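Local coordinates for dimethyladenosine transferase, putative (PDB 2H1R), which probably transfers methyl groups from S-adenosylmethionine to adenine bases of ribosomal RNA, this chain holding its methyltransferase fold and the helices that follow it, at residues Thr171-Val176 with Ser189-Leu194; Ile35-Ile40 with Cys135-Phe140; Gln141-Glu146 with Pro185-Val190. One frame throughout, in Å; residues are numbered along the deposited sequence.

Contact 1: residues Thr171-Val176 with Ser189-Leu194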
ATOM      1  N   THR A 171     -11.242   0.039  -2.018  1.00 28.29           N
ATOM      2  CA  THR A 171     -12.630  -0.206  -1.650  1.00 29.16           C
ATOM      3  C   THR A 171     -12.784  -1.533  -0.916  1.00 28.47           C
ATOM      4  O   THR A 171     -11.998  -2.445  -1.119  1.00 27.27           O
ATOM      5  CB  THR A 171     -13.551  -0.205  -2.875  1.00 29.02           C
ATOM      6  OG1 THR A 171     -13.023  -1.096  -3.847  1.00 30.66           O
ATOM      7  CG2 THR A 171     -13.703   1.208  -3.482  1.00 30.91           C
ATOM      8  N   LYS A 172     -13.810  -1.624  -0.062  1.00 28.26           N
ATOM      9  CA  LYS A 172     -14.130  -2.844   0.640  1.00 27.89           C
ATOM     10  C   LYS A 172     -14.959  -3.744  -0.273  1.00 27.90           C
ATOM     11  O   LYS A 172     -15.959  -3.310  -0.859  1.00 28.34           O
ATOM     12  CB  LYS A 172     -14.908  -2.538   1.907  1.00 28.98           C
ATOM     13  CG  LYS A 172     -15.391  -3.769   2.640  1.00 31.53           C
ATOM     14  CD  LYS A 172     -16.456  -3.381   3.664  1.00 37.61           C
ATOM     15  CE  LYS A 172     -16.113  -3.991   4.989  1.00 40.90           C
ATOM     16  NZ  LYS A 172     -14.792  -3.443   5.433  1.00 43.78           N
ATOM     17  N   VAL A 173     -14.535  -4.991  -0.398  1.00 26.80           N
ATOM     18  CA  VAL A 173     -15.251  -5.966  -1.208  1.00 26.84           C
ATOM     19  C   VAL A 173     -16.291  -6.643  -0.305  1.00 27.28           C
ATOM     20  O   VAL A 173     -17.476  -6.641  -0.628  1.00 28.35           O
ATOM     21  CB  VAL A 173     -14.270  -7.006  -1.811  1.00 26.65           C
ATOM     22  CG1 VAL A 173     -15.022  -8.201  -2.485  1.00 26.96           C
ATOM     23  CG2 VAL A 173     -13.333  -6.341  -2.790  1.00 26.71           C
ATOM     24  N   CYS A 174     -15.847  -7.165   0.840  1.00 27.22           N
ATOM     25  CA  CYS A 174     -16.736  -7.819   1.804  1.00 28.87           C
ATOM     26  C   CYS A 174     -16.057  -8.157   3.134  1.00 29.10           C
ATOM     27  O   CYS A 174     -14.827  -8.064   3.288  1.00 28.75           O
ATOM     28  CB  CYS A 174     -17.317  -9.105   1.200  1.00 28.87           C
ATOM     29  SG  CYS A 174     -16.071 -10.392   0.845  1.00 32.97           S
ATOM     30  N   ASN A 175     -16.882  -8.545   4.105  1.00 29.22           N
ATOM     31  CA  ASN A 175     -16.408  -9.097   5.347  1.00 29.77           C
ATOM     32  C   ASN A 175     -16.252 -10.588   5.199  1.00 29.85           C
ATOM     33  O   ASN A 175     -16.954 -11.219   4.412  1.00 30.47           O
ATOM     34  CB  ASN A 175     -17.405  -8.810   6.460  1.00 30.98           C
ATOM     35  CG  ASN A 175     -17.585  -7.346   6.676  1.00 33.08           C
ATOM     36  OD1 ASN A 175     -16.650  -6.664   7.059  1.00 34.43           O
ATOM     37  ND2 ASN A 175     -18.777  -6.844   6.403  1.00 36.39           N
ATOM     38  N   VAL A 176     -15.308 -11.153   5.935  1.00 29.60           N
ATOM     39  CA  VAL A 176     -15.150 -12.593   5.960  1.00 29.53           C
ATOM     40  C   VAL A 176     -15.109 -13.032   7.415  1.00 29.51           C
ATOM     41  O   VAL A 176     -14.074 -12.866   8.088  1.00 29.90           O
ATOM     42  CB  VAL A 176     -13.847 -13.020   5.244  1.00 29.50           C
ATOM     43  CG1 VAL A 176     -13.717 -14.526   5.243  1.00 30.90           C
ATOM     44  CG2 VAL A 176     -13.817 -12.474   3.813  1.00 29.03           C
ATOM     45  N   SER A 189     -11.863 -11.307   9.080  1.00 30.89           N
ATOM     46  CA  SER A 189     -11.098 -10.732   7.956  1.00 28.96           C
ATOM     47  C   SER A 189     -11.963  -9.856   7.070  1.00 27.20           C
ATOM     48  O   SER A 189     -13.179  -9.791   7.234  1.00 26.46           O
ATOM     49  CB  SER A 189     -10.433 -11.827   7.111  1.00 29.32           C
ATOM     50  OG  SER A 189      -9.423 -12.544   7.817  1.00 30.15           O
ATOM     51  N   VAL A 190     -11.316  -9.172   6.129  1.00 25.51           N
ATOM     52  CA  VAL A 190     -11.978  -8.256   5.225  1.00 24.62           C
ATOM     53  C   VAL A 190     -11.219  -8.364   3.901  1.00 23.83           C
ATOM     54  O   VAL A 190      -9.998  -8.460   3.902  1.00 24.04           O
ATOM     55  CB  VAL A 190     -11.903  -6.788   5.731  1.00 24.57           C
ATOM     56  CG1 VAL A 190     -12.398  -5.782   4.650  1.00 26.09           C
ATOM     57  CG2 VAL A 190     -12.725  -6.613   7.015  1.00 25.99           C
ATOM     58  N   ILE A 191     -11.962  -8.364   2.804  1.00 22.35           N
ATOM     59  CA  ILE A 191     -11.376  -8.320   1.470  1.00 21.93           C
ATOM     60  C   ILE A 191     -11.526  -6.927   0.919  1.00 21.36           C
ATOM     61  O   ILE A 191     -12.628  -6.349   0.935  1.00 22.58           O
ATOM     62  CB  ILE A 191     -12.040  -9.354   0.521  1.00 21.62           C
ATOM     63  CG1 ILE A 191     -11.819 -10.755   1.130  1.00 23.49           C
ATOM     64  CG2 ILE A 191     -11.433  -9.191  -0.917  1.00 21.75           C
ATOM     65  CD1 ILE A 191     -12.663 -11.837   0.577  1.00 26.39           C
ATOM     66  N   VAL A 192     -10.412  -6.394   0.440  1.00 21.41           N
ATOM     67  CA  VAL A 192     -10.363  -5.042  -0.134  1.00 21.78           C
ATOM     68  C   VAL A 192      -9.860  -5.145  -1.572  1.00 22.48           C
ATOM     69  O   VAL A 192      -9.198  -6.151  -1.934  1.00 23.02           O
ATOM     70  CB  VAL A 192      -9.453  -4.070   0.682  1.00 21.98           C
ATOM     71  CG1 VAL A 192      -9.979  -3.886   2.104  1.00 20.92           C
ATOM     72  CG2 VAL A 192      -8.043  -4.551   0.747  1.00 22.17           C
ATOM     73  N   LYS A 193     -10.207  -4.147  -2.374  1.00 22.66           N
ATOM     74  CA  LYS A 193      -9.743  -4.021  -3.755  1.00 24.98           C
ATOM     75  C   LYS A 193      -8.952  -2.748  -3.909  1.00 24.41           C
ATOM     76  O   LYS A 193      -9.345  -1.701  -3.379  1.00 24.48           O
ATOM     77  CB  LYS A 193     -10.951  -3.996  -4.701  1.00 24.64           C
ATOM     78  CG  LYS A 193     -10.601  -3.903  -6.209  1.00 27.35           C
ATOM     79  CD  LYS A 193     -11.898  -3.978  -7.060  1.00 27.40           C
ATOM     80  CE  LYS A 193     -12.626  -2.620  -7.102  1.00 33.51           C
ATOM     81  NZ  LYS A 193     -13.977  -2.618  -7.852  1.00 33.82           N
ATOM     82  N   LEU A 194      -7.809  -2.867  -4.574  1.00 24.33           N
ATOM     83  CA  LEU A 194      -6.920  -1.750  -4.864  1.00 24.58           C
ATOM     84  C   LEU A 194      -6.823  -1.607  -6.374  1.00 24.97           C
ATOM     85  O   LEU A 194      -6.469  -2.586  -7.057  1.00 24.71           O
ATOM     86  CB  LEU A 194      -5.498  -1.997  -4.356  1.00 23.21           C
ATOM     87  CG  LEU A 194      -5.185  -2.430  -2.923  1.00 26.89           C
ATOM     88  CD1 LEU A 194      -3.680  -2.357  -2.650  1.00 29.21           C
ATOM     89  CD2 LEU A 194      -5.950  -1.586  -1.953  1.00 28.04           C
TER
HETATM   90  O   HOH W   1     -11.008  -0.013  -5.522  1.00 27.88           O
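The carbonyl oxygen Ile191 O takes two backbone N-H groups from the facing strand: Val173 N lies 2.7 Å from it, and Cys174 N makes a second, weak bond. This doubled grip is a classic beta bulge, in which Val173 and Cys174 together oppose Ile191 and the register moves by one residue. Beyond it the antiparallel ladder is regular. Thr171 pairs with Lys193 and Val176 with Ser189, each through two backbone bonds, while Ile191 N returns a bond to Cys174 O.

Ile191 packs against Cys174 and Val176 on one face of the sheet. Its CG1 stands anti to the carbonyl carbon (chi1 -60°), which carries CD1 to 3.7 Å from Cys174 SG and a tight 3.5 Å from Val176 CG2. Its CG2 branch meets Val173 CB at 3.7 Å, the two branched side chains meeting at a slant beside the bulge. On the other face Lys172 lies across Val190, its bent chain bringing NZ to 3.4 Å from Val190 CG1. At the exposed end Thr171 and Lys193 run side by side, and a water joins Thr171 OG1 to Lys193 O.

Ile34 of helix 28-38 covers Ile191, and Val176 touches Phe181, near the predicted S-adenosylmethionine-binding residue Leu25. In the class I methyltransferase order 3-2-1-4-5-7-6, edge strand 168-176 is the sixth and antiparallel 189-196 the seventh, between fifth and sixth.

Contact 2: residues Ile35-Ile40 with Cys135-Phe140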
ATOM      1  N   ILE A  35     -13.753 -13.212  -7.312  1.00 24.14           N
ATOM      2  CA  ILE A  35     -13.698 -13.305  -8.775  1.00 24.88           C
ATOM      3  C   ILE A  35     -14.442 -12.123  -9.412  1.00 25.05           C
ATOM      4  O   ILE A  35     -13.944 -11.505 -10.347  1.00 24.15           O
ATOM      5  CB  ILE A  35     -14.329 -14.648  -9.250  1.00 23.46           C
ATOM      6  CG1 ILE A  35     -13.483 -15.846  -8.833  1.00 25.63           C
ATOM      7  CG2 ILE A  35     -14.667 -14.617 -10.776  1.00 26.64           C
ATOM      8  CD1 ILE A  35     -12.034 -15.797  -9.344  1.00 26.85           C
ATOM      9  N   TYR A  36     -15.614 -11.802  -8.877  1.00 26.40           N
ATOM     10  CA  TYR A  36     -16.408 -10.673  -9.401  1.00 29.13           C
ATOM     11  C   TYR A  36     -15.647  -9.345  -9.269  1.00 28.08           C
ATOM     12  O   TYR A  36     -15.597  -8.539 -10.202  1.00 28.35           O
ATOM     13  CB  TYR A  36     -17.763 -10.570  -8.698  1.00 31.29           C
ATOM     14  CG  TYR A  36     -18.656  -9.456  -9.216  1.00 35.00           C
ATOM     15  CD1 TYR A  36     -19.582  -9.690 -10.242  1.00 39.41           C
ATOM     16  CD2 TYR A  36     -18.579  -8.181  -8.684  1.00 38.36           C
ATOM     17  CE1 TYR A  36     -20.407  -8.669 -10.721  1.00 40.57           C
ATOM     18  CE2 TYR A  36     -19.386  -7.149  -9.154  1.00 40.57           C
ATOM     19  CZ  TYR A  36     -20.303  -7.400 -10.172  1.00 39.82           C
ATOM     20  OH  TYR A  36     -21.110  -6.366 -10.629  1.00 41.03           O
ATOM     21  N   ALA A  37     -15.051  -9.136  -8.111  1.00 27.02           N
ATOM     22  CA  ALA A  37     -14.255  -7.936  -7.869  1.00 26.88           C
ATOM     23  C   ALA A  37     -13.025  -7.820  -8.786  1.00 26.65           C
ATOM     24  O   ALA A  37     -12.634  -6.710  -9.164  1.00 27.12           O
ATOM     25  CB  ALA A  37     -13.790  -7.921  -6.373  1.00 26.65           C
ATOM     26  N   ALA A  38     -12.367  -8.951  -9.053  1.00 25.43           N
ATOM     27  CA  ALA A  38     -11.107  -8.959  -9.804  1.00 25.36           C
ATOM     28  C   ALA A  38     -11.264  -8.590 -11.286  1.00 25.63           C
ATOM     29  O   ALA A  38     -10.319  -8.059 -11.864  1.00 26.00           O
ATOM     30  CB  ALA A  38     -10.376 -10.297  -9.663  1.00 24.20           C
ATOM     31  N   LYS A  39     -12.433  -8.868 -11.882  1.00 25.90           N
ATOM     32  CA  LYS A  39     -12.710  -8.515 -13.313  1.00 26.25           C
ATOM     33  C   LYS A  39     -11.623  -9.031 -14.281  1.00 25.55           C
ATOM     34  O   LYS A  39     -11.105  -8.297 -15.124  1.00 24.86           O
ATOM     35  CB  LYS A  39     -12.922  -7.001 -13.495  1.00 27.30           C
ATOM     36  CG  LYS A  39     -14.143  -6.439 -12.736  1.00 29.64           C
ATOM     37  N   ILE A  40     -11.281 -10.305 -14.153  1.00 24.82           N
ATOM     38  CA  ILE A  40     -10.126 -10.848 -14.881  1.00 24.77           C
ATOM     39  C   ILE A  40     -10.438 -11.050 -16.394  1.00 25.11           C
ATOM     40  O   ILE A  40     -11.495 -11.579 -16.729  1.00 24.35           O
ATOM     41  CB  ILE A  40      -9.702 -12.176 -14.268  1.00 24.70           C
ATOM     42  CG1 ILE A  40      -9.217 -11.939 -12.829  1.00 25.60           C
ATOM     43  CG2 ILE A  40      -8.590 -12.841 -15.107  1.00 24.02           C
ATOM     44  CD1 ILE A  40      -9.224 -13.184 -11.963  1.00 22.83           C
ATOM     45  N   CYS A 135      -5.203  -4.378 -10.935  1.00 25.16           N
ATOM     46  CA  CYS A 135      -5.922  -4.442  -9.669  1.00 25.57           C
ATOM     47  C   CYS A 135      -5.470  -5.565  -8.764  1.00 23.96           C
ATOM     48  O   CYS A 135      -4.851  -6.508  -9.207  1.00 22.49           O
ATOM     49  CB  CYS A 135      -7.433  -4.469  -9.907  1.00 26.70           C
ATOM     50  SG  CYS A 135      -8.322  -5.944  -9.548  1.00 35.99           S
ATOM     51  N   ALA A 136      -5.760  -5.432  -7.478  1.00 22.83           N
ATOM     52  CA  ALA A 136      -5.408  -6.449  -6.499  1.00 22.42           C
ATOM     53  C   ALA A 136      -6.621  -6.658  -5.599  1.00 21.74           C
ATOM     54  O   ALA A 136      -7.228  -5.694  -5.181  1.00 22.91           O
ATOM     55  CB  ALA A 136      -4.173  -5.996  -5.660  1.00 22.25           C
ATOM     56  N   VAL A 137      -6.985  -7.903  -5.333  1.00 21.77           N
ATOM     57  CA  VAL A 137      -8.089  -8.225  -4.425  1.00 20.70           C
ATOM     58  C   VAL A 137      -7.416  -8.969  -3.256  1.00 20.57           C
ATOM     59  O   VAL A 137      -6.833 -10.048  -3.433  1.00 19.53           O
ATOM     60  CB  VAL A 137      -9.179  -9.048  -5.116  1.00 21.41           C
ATOM     61  CG1 VAL A 137     -10.360  -9.262  -4.180  1.00 20.38           C
ATOM     62  CG2 VAL A 137      -9.653  -8.318  -6.423  1.00 21.25           C
ATOM     63  N   LEU A 138      -7.432  -8.345  -2.079  1.00 20.18           N
ATOM     64  CA  LEU A 138      -6.568  -8.772  -0.966  1.00 21.02           C
ATOM     65  C   LEU A 138      -7.396  -9.031   0.288  1.00 21.37           C
ATOM     66  O   LEU A 138      -8.212  -8.196   0.662  1.00 21.97           O
ATOM     67  CB  LEU A 138      -5.466  -7.715  -0.698  1.00 20.89           C
ATOM     68  CG  LEU A 138      -4.530  -7.286  -1.873  1.00 22.76           C
ATOM     69  CD1 LEU A 138      -3.691  -6.028  -1.561  1.00 25.35           C
ATOM     70  CD2 LEU A 138      -3.623  -8.378  -2.318  1.00 23.42           C
ATOM     71  N   MET A 139      -7.163 -10.163   0.945  1.00 22.69           N
ATOM     72  CA  MET A 139      -7.818 -10.424   2.224  1.00 25.64           C
ATOM     73  C   MET A 139      -6.847 -10.180   3.387  1.00 24.88           C
ATOM     74  O   MET A 139      -5.713 -10.670   3.383  1.00 25.55           O
ATOM     75  CB  MET A 139      -8.428 -11.820   2.241  1.00 25.10           C
ATOM     76  CG  MET A 139      -9.024 -12.222   3.562  1.00 27.00           C
ATOM     77  SD  MET A 139     -10.073 -13.649   3.300  1.00 32.65           S
ATOM     78  CE  MET A 139      -8.863 -14.930   3.265  1.00 32.94           C
ATOM     79  N   PHE A 140      -7.280  -9.346   4.325  1.00 26.07           N
ATOM     80  CA  PHE A 140      -6.477  -8.998   5.503  1.00 27.04           C
ATOM     81  C   PHE A 140      -7.276  -9.235   6.777  1.00 27.98           C
ATOM     82  O   PHE A 140      -8.498  -9.129   6.793  1.00 28.18           O
ATOM     83  CB  PHE A 140      -6.080  -7.503   5.499  1.00 26.43           C
ATOM     84  CG  PHE A 140      -5.151  -7.084   4.379  1.00 25.74           C
ATOM     85  CD1 PHE A 140      -3.780  -7.325   4.462  1.00 25.73           C
ATOM     86  CD2 PHE A 140      -5.637  -6.359   3.297  1.00 27.15           C
ATOM     87  CE1 PHE A 140      -2.912  -6.922   3.450  1.00 24.48           C
ATOM     88  CE2 PHE A 140      -4.778  -5.934   2.266  1.00 25.92           C
ATOM     89  CZ  PHE A 140      -3.396  -6.226   2.348  1.00 25.22           C
TER
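Ala38 and Val137 meet through apolar packing, which makes up most of this small, buried contact. The CG2 branch of Val137 does the touching: it comes within 3.7 Å of Ala38 CA and 3.9 Å of Ala38 CB, so that it lies against the helix backbone as much as against a side chain. Ala37 adds its methyl group from the preceding position, with CB 4.2 Å from the same Val137 CG2. One methyl is thus shared between two successive alanines, whose short side chains let the last turn of the helix come close to the strand: the CA atoms of Ala38 and Val137 are 6.2 Å apart. With chi1 of Val137 at -175°, CG2 is the branch anti to the carbonyl carbon, beside the backbone nitrogen, and this is the branch that meets Ala38.

The remaining interaction is a sulfur-to-carbonyl contact. Cys135, two residues earlier on the same side of the strand, brings SG to 3.7 Å from Ala38 O, where the helix ends. This is van der Waals contact and adds no polar bond between helix and strand.

Strand 135-141 runs between strands 109-113 and 189-196, bonded to both through its backbone. Helix 28-38 packs over this part of the sheet, where Ala38 also touches Val109 and Val137 also meets Ile191.

Contact 3: residues Gln141-Glu146 with Pro185-Val190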
ATOM      1  N   GLN A 141      -6.580  -9.487   7.875  1.00 29.63           N
ATOM      2  CA  GLN A 141      -7.225  -9.445   9.187  1.00 31.86           C
ATOM      3  C   GLN A 141      -7.978  -8.109   9.350  1.00 32.19           C
ATOM      4  O   GLN A 141      -7.499  -7.072   8.871  1.00 32.35           O
ATOM      5  CB  GLN A 141      -6.160  -9.667  10.262  1.00 31.93           C
ATOM      6  CG  GLN A 141      -6.669 -10.295  11.540  1.00 34.07           C
ATOM      7  CD  GLN A 141      -5.551 -10.612  12.532  1.00 34.65           C
ATOM      8  OE1 GLN A 141      -4.711 -11.477  12.283  1.00 37.58           O
ATOM      9  NE2 GLN A 141      -5.566  -9.935  13.680  1.00 39.35           N
ATOM     10  N   LYS A 142      -9.163  -8.134   9.982  1.00 32.01           N
ATOM     11  CA  LYS A 142     -10.098  -7.001   9.991  1.00 33.61           C
ATOM     12  C   LYS A 142      -9.486  -5.662  10.419  1.00 33.59           C
ATOM     13  O   LYS A 142      -9.800  -4.611   9.849  1.00 33.89           O
ATOM     14  CB  LYS A 142     -11.290  -7.298  10.911  1.00 34.16           C
ATOM     15  CG  LYS A 142     -12.353  -6.187  10.978  1.00 34.67           C
ATOM     16  CD  LYS A 142     -13.468  -6.501  12.006  1.00 35.98           C
ATOM     17  CE  LYS A 142     -13.036  -6.190  13.457  1.00 41.08           C
ATOM     18  NZ  LYS A 142     -14.082  -6.655  14.437  1.00 41.82           N
ATOM     19  N   GLU A 143      -8.637  -5.731  11.435  1.00 33.95           N
ATOM     20  CA  GLU A 143      -8.084  -4.547  12.104  1.00 34.22           C
ATOM     21  C   GLU A 143      -7.176  -3.803  11.097  1.00 32.77           C
ATOM     22  O   GLU A 143      -7.255  -2.562  10.962  1.00 33.07           O
ATOM     23  CB  GLU A 143      -7.297  -4.972  13.360  1.00 34.92           C
ATOM     24  CG  GLU A 143      -8.020  -5.941  14.394  1.00 38.98           C
ATOM     25  CD  GLU A 143      -8.344  -7.381  13.897  1.00 40.33           C
ATOM     26  OE1 GLU A 143      -9.422  -7.586  13.326  1.00 42.34           O
ATOM     27  OE2 GLU A 143      -7.557  -8.328  14.122  1.00 42.71           O
ATOM     28  N   PHE A 144      -6.373  -4.572  10.355  1.00 30.91           N
ATOM     29  CA  PHE A 144      -5.480  -3.989   9.347  1.00 28.84           C
ATOM     30  C   PHE A 144      -6.270  -3.376   8.202  1.00 27.51           C
ATOM     31  O   PHE A 144      -6.005  -2.262   7.795  1.00 25.90           O
ATOM     32  CB  PHE A 144      -4.467  -5.013   8.824  1.00 29.08           C
ATOM     33  CG  PHE A 144      -3.447  -4.415   7.893  1.00 28.72           C
ATOM     34  CD1 PHE A 144      -2.282  -3.842   8.392  1.00 29.74           C
ATOM     35  CD2 PHE A 144      -3.650  -4.402   6.523  1.00 28.23           C
ATOM     36  CE1 PHE A 144      -1.340  -3.278   7.529  1.00 29.64           C
ATOM     37  CE2 PHE A 144      -2.698  -3.837   5.663  1.00 29.81           C
ATOM     38  CZ  PHE A 144      -1.555  -3.268   6.167  1.00 28.57           C
ATOM     39  N   ALA A 145      -7.243  -4.117   7.673  1.00 25.95           N
ATOM     40  CA  ALA A 145      -8.128  -3.568   6.653  1.00 27.19           C
ATOM     41  C   ALA A 145      -8.864  -2.307   7.098  1.00 27.15           C
ATOM     42  O   ALA A 145      -9.048  -1.417   6.287  1.00 26.73           O
ATOM     43  CB  ALA A 145      -9.091  -4.613   6.168  1.00 26.36           C
ATOM     44  N   GLU A 146      -9.292  -2.221   8.369  1.00 28.14           N
ATOM     45  CA  GLU A 146     -10.020  -1.012   8.831  1.00 29.95           C
ATOM     46  C   GLU A 146      -9.105   0.226   8.720  1.00 27.93           C
ATOM     47  O   GLU A 146      -9.555   1.295   8.363  1.00 27.21           O
ATOM     48  CB  GLU A 146     -10.444  -1.096  10.303  1.00 30.39           C
ATOM     49  CG  GLU A 146     -11.625  -1.967  10.747  1.00 34.83           C
ATOM     50  CD  GLU A 146     -11.738  -1.886  12.293  1.00 34.98           C
ATOM     51  OE1 GLU A 146     -11.716  -0.733  12.842  1.00 40.44           O
ATOM     52  OE2 GLU A 146     -11.790  -2.955  12.972  1.00 41.95           O
ATOM     53  N   PRO A 185     -10.255 -19.340  12.874  1.00 40.51           N
ATOM     54  CA  PRO A 185      -9.347 -18.553  13.694  1.00 40.76           C
ATOM     55  C   PRO A 185     -10.085 -17.790  14.788  1.00 41.26           C
ATOM     56  O   PRO A 185     -11.324 -17.857  14.879  1.00 40.93           O
ATOM     57  CB  PRO A 185      -8.756 -17.560  12.681  1.00 40.99           C
ATOM     58  CG  PRO A 185      -9.879 -17.315  11.743  1.00 40.60           C
ATOM     59  CD  PRO A 185     -10.554 -18.656  11.598  1.00 40.53           C
ATOM     60  N   LYS A 186      -9.330 -17.060  15.606  1.00 41.14           N
ATOM     61  CA  LYS A 186      -9.911 -16.248  16.661  1.00 41.59           C
ATOM     62  C   LYS A 186      -9.907 -14.782  16.234  1.00 41.14           C
ATOM     63  O   LYS A 186      -9.733 -13.880  17.062  1.00 41.83           O
ATOM     64  CB  LYS A 186      -9.143 -16.451  17.987  1.00 42.14           C
ATOM     65  CG  LYS A 186      -9.258 -17.868  18.595  1.00 44.53           C
ATOM     66  CD  LYS A 186     -10.723 -18.283  18.844  1.00 47.00           C
ATOM     67  CE  LYS A 186     -11.093 -18.365  20.340  1.00 50.88           C
ATOM     68  NZ  LYS A 186     -11.129 -17.048  21.055  1.00 51.92           N
ATOM     69  N   VAL A 187     -10.059 -14.569  14.925  1.00 39.90           N
ATOM     70  CA  VAL A 187     -10.025 -13.253  14.268  1.00 38.67           C
ATOM     71  C   VAL A 187     -10.801 -13.273  12.924  1.00 37.28           C
ATOM     72  O   VAL A 187     -10.847 -14.293  12.220  1.00 37.19           O
ATOM     73  CB  VAL A 187      -8.564 -12.708  14.027  1.00 38.28           C
ATOM     74  CG1 VAL A 187      -7.932 -12.188  15.310  1.00 40.02           C
ATOM     75  CG2 VAL A 187      -7.662 -13.746  13.379  1.00 39.05           C
ATOM     76  N   ASP A 188     -11.418 -12.145  12.602  1.00 35.40           N
ATOM     77  CA  ASP A 188     -12.195 -11.987  11.379  1.00 34.20           C
ATOM     78  C   ASP A 188     -11.425 -11.211  10.338  1.00 32.61           C
ATOM     79  O   ASP A 188     -10.450 -10.541  10.675  1.00 30.80           O
ATOM     80  CB  ASP A 188     -13.493 -11.286  11.698  1.00 34.18           C
ATOM     81  CG  ASP A 188     -14.271 -12.017  12.781  1.00 38.74           C
ATOM     82  OD1 ASP A 188     -14.709 -13.167  12.540  1.00 39.09           O
ATOM     83  OD2 ASP A 188     -14.413 -11.447  13.889  1.00 43.01           O
ATOM     84  N   SER A 189     -11.863 -11.307   9.080  1.00 30.89           N
ATOM     85  CA  SER A 189     -11.098 -10.732   7.956  1.00 28.96           C
ATOM     86  C   SER A 189     -11.963  -9.856   7.070  1.00 27.20           C
ATOM     87  O   SER A 189     -13.179  -9.791   7.234  1.00 26.46           O
ATOM     88  CB  SER A 189     -10.433 -11.827   7.111  1.00 29.32           C
ATOM     89  OG  SER A 189      -9.423 -12.544   7.817  1.00 30.15           O
ATOM     90  N   VAL A 190     -11.316  -9.172   6.129  1.00 25.51           N
ATOM     91  CA  VAL A 190     -11.978  -8.256   5.225  1.00 24.62           C
ATOM     92  C   VAL A 190     -11.219  -8.364   3.901  1.00 23.83           C
ATOM     93  O   VAL A 190      -9.998  -8.460   3.902  1.00 24.04           O
ATOM     94  CB  VAL A 190     -11.903  -6.788   5.731  1.00 24.57           C
ATOM     95  CG1 VAL A 190     -12.398  -5.782   4.650  1.00 26.09           C
ATOM     96  CG2 VAL A 190     -12.725  -6.613   7.015  1.00 25.99           C
TER
HETATM   97  O   HOH W   2     -13.217  -9.322  14.658  1.00 40.43           O
HETATM   98  O   HOH W   3     -10.802  -9.771  14.509  1.00 37.21           O
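Ala145 and Val190 form the tightly packed part of this contact: Ala145 CB, directed at the strand from the first turn of helix 142-148, lies 3.6 Å from Val190 CB. Lys142 adds the aliphatic part of its chain, with CG 4.0 Å from Val190 CG2. Next to this packing, Lys142 N donates to Asp188 O at 2.8 Å, approaching 22° from the carbonyl plane.

Towards the loop the contact becomes looser and wetter. Gln141, at the N-cap position, extends its side chain past Val187, with NE2 3.7 Å from Val187 CG1. An almost straight bond from NE2 to Glu143 OE2 at 2.6 Å lies in the amide plane and helps hold the amide's rotation. Water links Glu143 OE1 to Asp188 N. Asp188 OD2 forms a salt bridge with Arg178; Lys142 NZ stands 4.8 Å from OD2 and is linked to it by a second water.

Gln141 and Ser189 still pair as an antiparallel non-hydrogen-bonded bridge, with diverging side chains. Here strand 135-141 passes into helix 142-148 beside the start of antiparallel strand 189-196, inside the seven-stranded class I methyltransferase sheet, near the predicted S-adenosylmethionine-binding residue Asn113.

In the fold
From the N terminus, helix 28-38 comes first, and contact 2 closes a long loop by setting its end against strand 135-141, across 94 intervening residues that include several strands of the sheet. That strand runs straight into helix 142-148, where contact 3 opens. The chain then continues through helix 159-167 to strand 168-176 and turns back into strand 189-196. Contact 1, which closes this short hairpin, opens inside the loop of contact 3, and both end on strand 189-196, where they share Ser189 and Val190. Strand 189-196 carries contacts 1 and 3 and is the sheet neighbour of strand 135-141, on which helix 28-38 rests in contact 2.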